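Local coordinates for protein malonyl CoA-ACP transacylase (Xanthomonas oryzae pv. oryzae, PDB 3K89) that probably catalyses transfer of the malonyl group from malonyl-CoA to the holo acyl carrier protein, yielding malonyl-ACP and free CoA, at residues A[47-51]-A[52-56]; A[142-145]-A[146-150]; A[67-70]-A[71-75]. All blocks are in the same frame, centred on the assembly; numbering follows the deposited sequence.

Contact 1 of 3, residues A[47-51]-A[52-56]; sequences WALSQ and GGPEE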
loop_
_atom_site.group_PDB
_atom_site.type_symbol
_atom_site.label_atom_id
_atom_site.label_comp_id
_atom_site.label_asym_id
_atom_site.label_seq_id
_atom_site.Cartn_x
_atom_site.Cartn_y
_atom_site.Cartn_z
ATOM N N TRP A 47 -3.133 -17.715 4.946
ATOM C CA TRP A 47 -3.547 -18.411 3.737
ATOM C C TRP A 47 -4.993 -18.898 3.863
ATOM O O TRP A 47 -5.801 -18.663 2.972
ATOM C CB TRP A 47 -2.593 -19.568 3.383
ATOM C CG TRP A 47 -2.913 -20.180 2.050
ATOM C CD1 TRP A 47 -3.468 -21.419 1.829
ATOM C CD2 TRP A 47 -2.763 -19.575 0.759
ATOM N NE1 TRP A 47 -3.630 -21.629 0.483
ATOM C CE2 TRP A 47 -3.215 -20.518 -0.201
ATOM C CE3 TRP A 47 -2.258 -18.344 0.312
ATOM C CZ2 TRP A 47 -3.187 -20.270 -1.582
ATOM C CZ3 TRP A 47 -2.247 -18.085 -1.069
ATOM C CH2 TRP A 47 -2.721 -19.046 -1.996
ATOM N N ALA A 48 -5.328 -19.491 5.008
ATOM C CA ALA A 48 -6.703 -19.971 5.226
ATOM C C ALA A 48 -7.710 -18.825 5.137
ATOM O O ALA A 48 -8.751 -18.951 4.496
ATOM C CB ALA A 48 -6.822 -20.661 6.567
ATOM N N LEU A 49 -7.368 -17.704 5.767
ATOM C CA LEU A 49 -8.205 -16.507 5.746
ATOM C C LEU A 49 -8.388 -15.941 4.334
ATOM O O LEU A 49 -9.499 -15.603 3.916
ATOM C CB LEU A 49 -7.624 -15.435 6.673
ATOM C CG LEU A 49 -8.401 -14.114 6.730
ATOM C CD1 LEU A 49 -9.852 -14.356 7.174
ATOM C CD2 LEU A 49 -7.728 -13.140 7.657
ATOM N N SER A 50 -7.280 -15.829 3.605
ATOM C CA SER A 50 -7.290 -15.235 2.277
ATOM C C SER A 50 -7.992 -16.120 1.217
ATOM O O SER A 50 -8.561 -15.603 0.267
ATOM C CB SER A 50 -5.857 -14.867 1.876
ATOM O OG SER A 50 -5.154 -16.036 1.538
ATOM N N GLN A 51 -7.994 -17.444 1.415
ATOM C CA GLN A 51 -8.618 -18.368 0.454
ATOM C C GLN A 51 -10.077 -18.681 0.763
ATOM O O GLN A 51 -10.912 -18.773 -0.148
ATOM C CB GLN A 51 -7.829 -19.682 0.339
ATOM C CG GLN A 51 -6.377 -19.489 -0.079
ATOM C CD GLN A 51 -6.238 -18.637 -1.320
ATOM O OE1 GLN A 51 -6.701 -19.019 -2.394
ATOM N NE2 GLN A 51 -5.609 -17.475 -1.174
ATOM N N GLY A 52 -10.369 -18.849 2.044
ATOM C CA GLY A 52 -11.680 -19.351 2.471
ATOM C C GLY A 52 -12.518 -18.327 3.202
ATOM O O GLY A 52 -13.730 -18.520 3.405
ATOM N N GLY A 53 -11.888 -17.228 3.616
ATOM C CA GLY A 53 -12.573 -16.242 4.424
ATOM C C GLY A 53 -12.527 -16.568 5.907
ATOM O O GLY A 53 -11.702 -17.378 6.338
ATOM N N PRO A 54 -13.412 -15.940 6.701
ATOM C CA PRO A 54 -14.520 -15.090 6.241
ATOM C C PRO A 54 -14.058 -13.778 5.606
ATOM O O PRO A 54 -13.135 -13.135 6.105
ATOM C CB PRO A 54 -15.292 -14.796 7.522
ATOM C CG PRO A 54 -14.289 -14.951 8.621
ATOM C CD PRO A 54 -13.375 -16.055 8.169
ATOM N N GLU A 55 -14.709 -13.382 4.521
ATOM C CA GLU A 55 -14.315 -12.141 3.831
ATOM C C GLU A 55 -14.400 -10.915 4.735
ATOM O O GLU A 55 -13.585 -9.988 4.617
ATOM C CB GLU A 55 -15.117 -11.929 2.552
ATOM C CG GLU A 55 -14.442 -10.920 1.622
ATOM C CD GLU A 55 -15.079 -10.824 0.256
ATOM O OE1 GLU A 55 -16.226 -11.307 0.083
ATOM O OE2 GLU A 55 -14.426 -10.243 -0.643
ATOM N N GLU A 56 -15.361 -10.908 5.657
ATOM C CA GLU A 56 -15.474 -9.798 6.606
ATOM C C GLU A 56 -14.193 -9.571 7.432
ATOM O O GLU A 56 -13.800 -8.423 7.646
ATOM C CB GLU A 56 -16.699 -9.953 7.520
ATOM C CG GLU A 56 -17.247 -8.630 8.047
ATOM C CD GLU A 56 -18.603 -8.785 8.724
ATOM O OE1 GLU A 56 -18.687 -9.536 9.724
ATOM O OE2 GLU A 56 -19.585 -8.151 8.260
#

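Contact 2 of 3, residues A[142-145]-A[146-150]; sequences DAVV and LEVCA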
loop_
_atom_site.group_PDB
_atom_site.type_symbol
_atom_site.label_atom_id
_atom_site.label_comp_id
_atom_site.label_asym_id
_atom_site.label_seq_id
_atom_site.Cartn_x
_atom_site.Cartn_y
_atom_site.Cartn_z
ATOM N N ASP A 142 -6.975 18.671 -8.159
ATOM C CA ASP A 142 -6.492 18.622 -6.775
ATOM C C ASP A 142 -6.901 19.851 -5.979
ATOM O O ASP A 142 -7.323 19.742 -4.832
ATOM C CB ASP A 142 -4.966 18.494 -6.722
ATOM C CG ASP A 142 -4.467 17.080 -7.004
ATOM O OD1 ASP A 142 -5.254 16.202 -7.419
ATOM O OD2 ASP A 142 -3.262 16.850 -6.797
ATOM N N ALA A 143 -6.751 21.021 -6.600
ATOM C CA ALA A 143 -7.047 22.302 -5.968
ATOM C C ALA A 143 -8.493 22.413 -5.499
ATOM O O ALA A 143 -8.753 22.933 -4.417
ATOM C CB ALA A 143 -6.707 23.457 -6.926
ATOM N N VAL A 144 -9.424 21.923 -6.315
ATOM C CA VAL A 144 -10.848 21.934 -5.972
ATOM C C VAL A 144 -11.067 21.095 -4.710
ATOM O O VAL A 144 -11.696 21.550 -3.747
ATOM C CB VAL A 144 -11.710 21.387 -7.134
ATOM C CG1 VAL A 144 -13.175 21.283 -6.723
ATOM C CG2 VAL A 144 -11.556 22.265 -8.382
ATOM N N VAL A 145 -10.509 19.888 -4.712
ATOM C CA VAL A 145 -10.670 18.957 -3.588
ATOM C C VAL A 145 -10.025 19.502 -2.311
ATOM O O VAL A 145 -10.583 19.381 -1.212
ATOM C CB VAL A 145 -10.103 17.556 -3.930
ATOM C CG1 VAL A 145 -10.374 16.569 -2.788
ATOM C CG2 VAL A 145 -10.712 17.031 -5.217
ATOM N N LEU A 146 -8.846 20.101 -2.449
ATOM C CA LEU A 146 -8.122 20.615 -1.289
ATOM C C LEU A 146 -8.832 21.805 -0.649
ATOM O O LEU A 146 -8.857 21.938 0.577
ATOM C CB LEU A 146 -6.692 20.991 -1.670
ATOM C CG LEU A 146 -5.604 19.907 -1.617
ATOM C CD1 LEU A 146 -6.084 18.515 -1.977
ATOM C CD2 LEU A 146 -4.455 20.305 -2.528
ATOM N N GLU A 147 -9.431 22.650 -1.480
ATOM C CA GLU A 147 -10.137 23.806 -0.936
ATOM C C GLU A 147 -11.453 23.341 -0.305
ATOM O O GLU A 147 -11.828 23.835 0.756
ATOM C CB GLU A 147 -10.338 24.907 -1.994
ATOM C CG GLU A 147 -10.484 26.334 -1.396
ATOM C CD GLU A 147 -9.184 27.173 -1.422
ATOM O OE1 GLU A 147 -8.389 27.062 -2.386
ATOM O OE2 GLU A 147 -8.971 27.973 -0.478
ATOM N N VAL A 148 -12.105 22.358 -0.927
ATOM C CA VAL A 148 -13.347 21.757 -0.394
ATOM C C VAL A 148 -13.111 21.134 0.994
ATOM O O VAL A 148 -13.906 21.330 1.910
ATOM C CB VAL A 148 -13.986 20.725 -1.374
ATOM C CG1 VAL A 148 -14.966 19.809 -0.656
ATOM C CG2 VAL A 148 -14.709 21.426 -2.512
ATOM N N CYS A 149 -12.011 20.398 1.148
ATOM C CA CYS A 149 -11.699 19.792 2.445
ATOM C C CYS A 149 -11.574 20.846 3.540
ATOM O O CYS A 149 -12.085 20.668 4.640
ATOM C CB CYS A 149 -10.418 18.955 2.372
ATOM S SG CYS A 149 -10.643 17.386 1.548
ATOM N N ALA A 150 -10.891 21.944 3.231
ATOM C CA ALA A 150 -10.698 23.012 4.197
ATOM C C ALA A 150 -12.045 23.632 4.578
ATOM O O ALA A 150 -12.302 23.907 5.759
ATOM C CB ALA A 150 -9.758 24.072 3.627
#

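Contact 3 of 3, residues A[67-70]-A[71-75]; sequences ALLA and AGVAV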
loop_
_atom_site.group_PDB
_atom_site.type_symbol
_atom_site.label_atom_id
_atom_site.label_comp_id
_atom_site.label_asym_id
_atom_site.label_seq_id
_atom_site.Cartn_x
_atom_site.Cartn_y
_atom_site.Cartn_z
ATOM N N ALA A 67 -2.022 -10.094 5.554
ATOM C CA ALA A 67 -2.369 -10.916 4.398
ATOM C C ALA A 67 -1.773 -10.373 3.088
ATOM O O ALA A 67 -1.211 -11.140 2.300
ATOM C CB ALA A 67 -3.883 -11.056 4.295
ATOM N N LEU A 68 -1.873 -9.058 2.880
ATOM C CA LEU A 68 -1.307 -8.425 1.700
ATOM C C LEU A 68 0.207 -8.355 1.743
ATOM O O LEU A 68 0.862 -8.411 0.701
ATOM C CB LEU A 68 -1.854 -7.012 1.539
ATOM C CG LEU A 68 -3.277 -6.989 0.988
ATOM C CD1 LEU A 68 -3.739 -5.548 0.992
ATOM C CD2 LEU A 68 -3.314 -7.582 -0.418
ATOM N N LEU A 69 0.766 -8.212 2.938
ATOM C CA LEU A 69 2.221 -8.271 3.081
ATOM C C LEU A 69 2.761 -9.654 2.697
ATOM O O LEU A 69 3.730 -9.764 1.938
ATOM C CB LEU A 69 2.653 -7.863 4.487
ATOM C CG LEU A 69 4.173 -7.698 4.609
ATOM C CD1 LEU A 69 4.606 -6.431 5.357
ATOM C CD2 LEU A 69 4.762 -8.938 5.239
ATOM N N ALA A 70 2.136 -10.700 3.234
ATOM C CA ALA A 70 2.472 -12.073 2.858
ATOM C C ALA A 70 2.342 -12.269 1.353
ATOM O O ALA A 70 3.236 -12.811 0.722
ATOM C CB ALA A 70 1.595 -13.073 3.628
ATOM N N ALA A 71 1.256 -11.768 0.778
ATOM C CA ALA A 71 0.998 -11.939 -0.650
ATOM C C ALA A 71 2.075 -11.274 -1.509
ATOM O O ALA A 71 2.581 -11.880 -2.446
ATOM C CB ALA A 71 -0.390 -11.378 -0.984
ATOM N N GLY A 72 2.466 -10.058 -1.149
ATOM C CA GLY A 72 3.501 -9.356 -1.927
ATOM C C GLY A 72 4.859 -10.030 -1.795
ATOM O O GLY A 72 5.599 -10.159 -2.779
ATOM N N VAL A 73 5.210 -10.420 -0.572
ATOM C CA VAL A 73 6.457 -11.113 -0.353
ATOM C C VAL A 73 6.451 -12.481 -1.059
ATOM O O VAL A 73 7.496 -12.889 -1.590
ATOM C CB VAL A 73 6.815 -11.207 1.160
ATOM C CG1 VAL A 73 8.085 -12.030 1.376
ATOM C CG2 VAL A 73 7.020 -9.798 1.726
ATOM N N ALA A 74 5.306 -13.174 -1.095
ATOM C CA ALA A 74 5.242 -14.464 -1.826
ATOM C C ALA A 74 5.575 -14.286 -3.315
ATOM O O ALA A 74 6.374 -15.049 -3.877
ATOM C CB ALA A 74 3.889 -15.144 -1.661
ATOM N N VAL A 75 4.994 -13.271 -3.948
ATOM C CA VAL A 75 5.275 -13.028 -5.365
ATOM C C VAL A 75 6.741 -12.574 -5.555
ATOM O O VAL A 75 7.399 -12.971 -6.521
ATOM C CB VAL A 75 4.273 -12.039 -5.992
ATOM C CG1 VAL A 75 4.595 -11.843 -7.504
ATOM C CG2 VAL A 75 2.834 -12.576 -5.794
#

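Contact 1 of 3, residues A[47-51]-A[52-56]
Leu49 meets Gly53 and Pro54 where helix 46-52 ends and the chain turns into helix 55-58: a glycine-terminated helix end followed by a cis proline. The last regular rung is Gly52 N to Ala48 O, 2.9 Å. At Gly53 the chain leaves helical angles with a positive phi of 86°, which glycine tolerates because it has no CB to press on the carbonyl O before it. Pro54, joined through a cis peptide bond, is the N-cap of the next helix; having no N-H, it suits a point where the ladder of hydrogen bonds has already run out. The CD1 branch of Leu49 lies alongside this turn, 3.6 Å from Gly53 O and 4.0 Å from Pro54 CD, so an apolar tip lines the bend.

Gln51 runs the other way, back along its own helix. Its CB sits next to the peptide leading to Gly52. CG lies on the backbone N side and rests on one face of the Trp47 indole, nearer its margin than its middle. A bend at chi2 (-51°) then folds the amide back, so that NE2 donates to Ser50 OG at 3.1 Å, a little out of the plane of the amide. The same NE2 also reaches Met20 O, while Ser50 OG bonds to Leu46 O, so the polar end of this long side chain ties the helix to the loop ahead of helix 22-27. Tryptophan suits position 47 because its broad ring can serve both Gln51 and Phe35, the latter edge-to-face. The closing backbone bond is bent: Gly53 N donates to Leu49 O at 2.9 Å, but from 43° out of the carbonyl plane.

Contact 2 of 3, residues A[142-145]-A[146-150]
Val148 and Cys149 reach back to the preceding turn by related torsions. In Val148 chi1 is 162°, which puts CG1 anti to the backbone N and leaves CG2 beside it; in Cys149 a chi1 of -75° puts SG in that same place. Both groups therefore lie over the turn before, by the residue four positions earlier. CG2 of Val148 comes to 3.3 Å from Val144 O and is 4.5 Å from Val144 CG1, a loose methyl-to-methyl approach along one side of the helix. SG of Cys149 stands 3.4 Å from Val145 O and also has the methyl Val145 CG1 near it, at 4.4 Å.

Beneath the side chains run four regular backbone bonds, from the N-H groups of Leu146 to Cys149 to the carbonyls of Asp142 to Val145; the bond from Cys149 N to Val145 O measures 2.9 Å. Leu146 folds its branched end back over the first of these carbonyls, with CD1 at 3.3 Å from Asp142 O, and it also touches Pro160 and Phe163 of strand 158-165.

Residue types follow the faces of the helix. Beta-branched Val145 and small Cys149 both touch Ile171 of strand 168-172, Val148 meets Ala181, Leu184 and Leu185 of helix 175-187, and charged Glu147 is left on the exposed side. Helix 142-152 thus packs on the four antiparallel strands of a mixed sheet beside helix 175-187, the beta-alpha-beta-beta-alpha-beta order of the ferredoxin-like small subdomain of FabD-type transacylases.

Contact 3 of 3, residues A[67-70]-A[71-75]
Ala67 to Ala70 offer their carbonyls to the N-H groups of Ala71 to Ala74 in an unbroken alpha-helical ladder, in which the bond from Val73 N to Leu69 O (3.0 Å, 169° at the hydrogen) is the straightest and that from Ala74 N to Ala70 O (2.8 Å) the shortest.

On one face of helix 61-81 the side chains are large. Leu69 and Val73 lie one turn apart, with Leu69 CD2 at 4.3 Å from Val73 CG2. With chi1 at 176°, Val73 carries CG2 on the backbone N side, where it also stands 3.3 Å from Leu69 O, so this methyl touches both the carbonyl and the side chain of Leu69. The two residues form a ridge that meets Tyr98, Thr99 and Val102 of helix 95-103 together with Leu109 and Val116 of helix 109-126.

Another face is kept small. Ala71 CB touches its own helix at Ala67 O, 3.4 Å away, and Ala74 CB rests at the same distance from Ala70 O. Such short side chains let helix 30-42 come close: Phe35 lies on Ala70 and Ala71, Ala38 on Ala70, and Thr34 on Ala74, while Gln30 NE2 bonds to Ala74 O. Leu68 packs against Leu95 and Pro279, and its side chain lies about 6 Å from a bound glycerol and about 9 Å from the side chain of Ser94, the predicted active-site serine.

The ladder satisfies the amides and carbonyls it joins, and the side chains of 67-75, having no polar group, add none that would need a partner in the interior. Side-chain packing here is thus apolar and set by size, with Leu69 and Val73 against helices 95-103 and 109-126 and alanines against helix 30-42.

Overall arrangement
Contact 3 is core, with every touching residue buried, whereas contacts 1 and 2 are only partly buried and lie farther from the chain's centre. Contacts 1 and 3 are neighbours, their centres about 14 Å apart, and Phe35 of helix 30-42 touches Trp47 as well as Ala70 and Ala71. Contact 2 stands on the opposite side of the chain's centre from contact 3, some 35 Å away between centres, in the smaller subdomain. Chemistry follows place: the central helix relies on apolar shape, the helix of 142-150 divides into a packed and an exposed side, and the helix end of contact 1 brings in glycine, proline and hydrogen bonds from a side-chain amide.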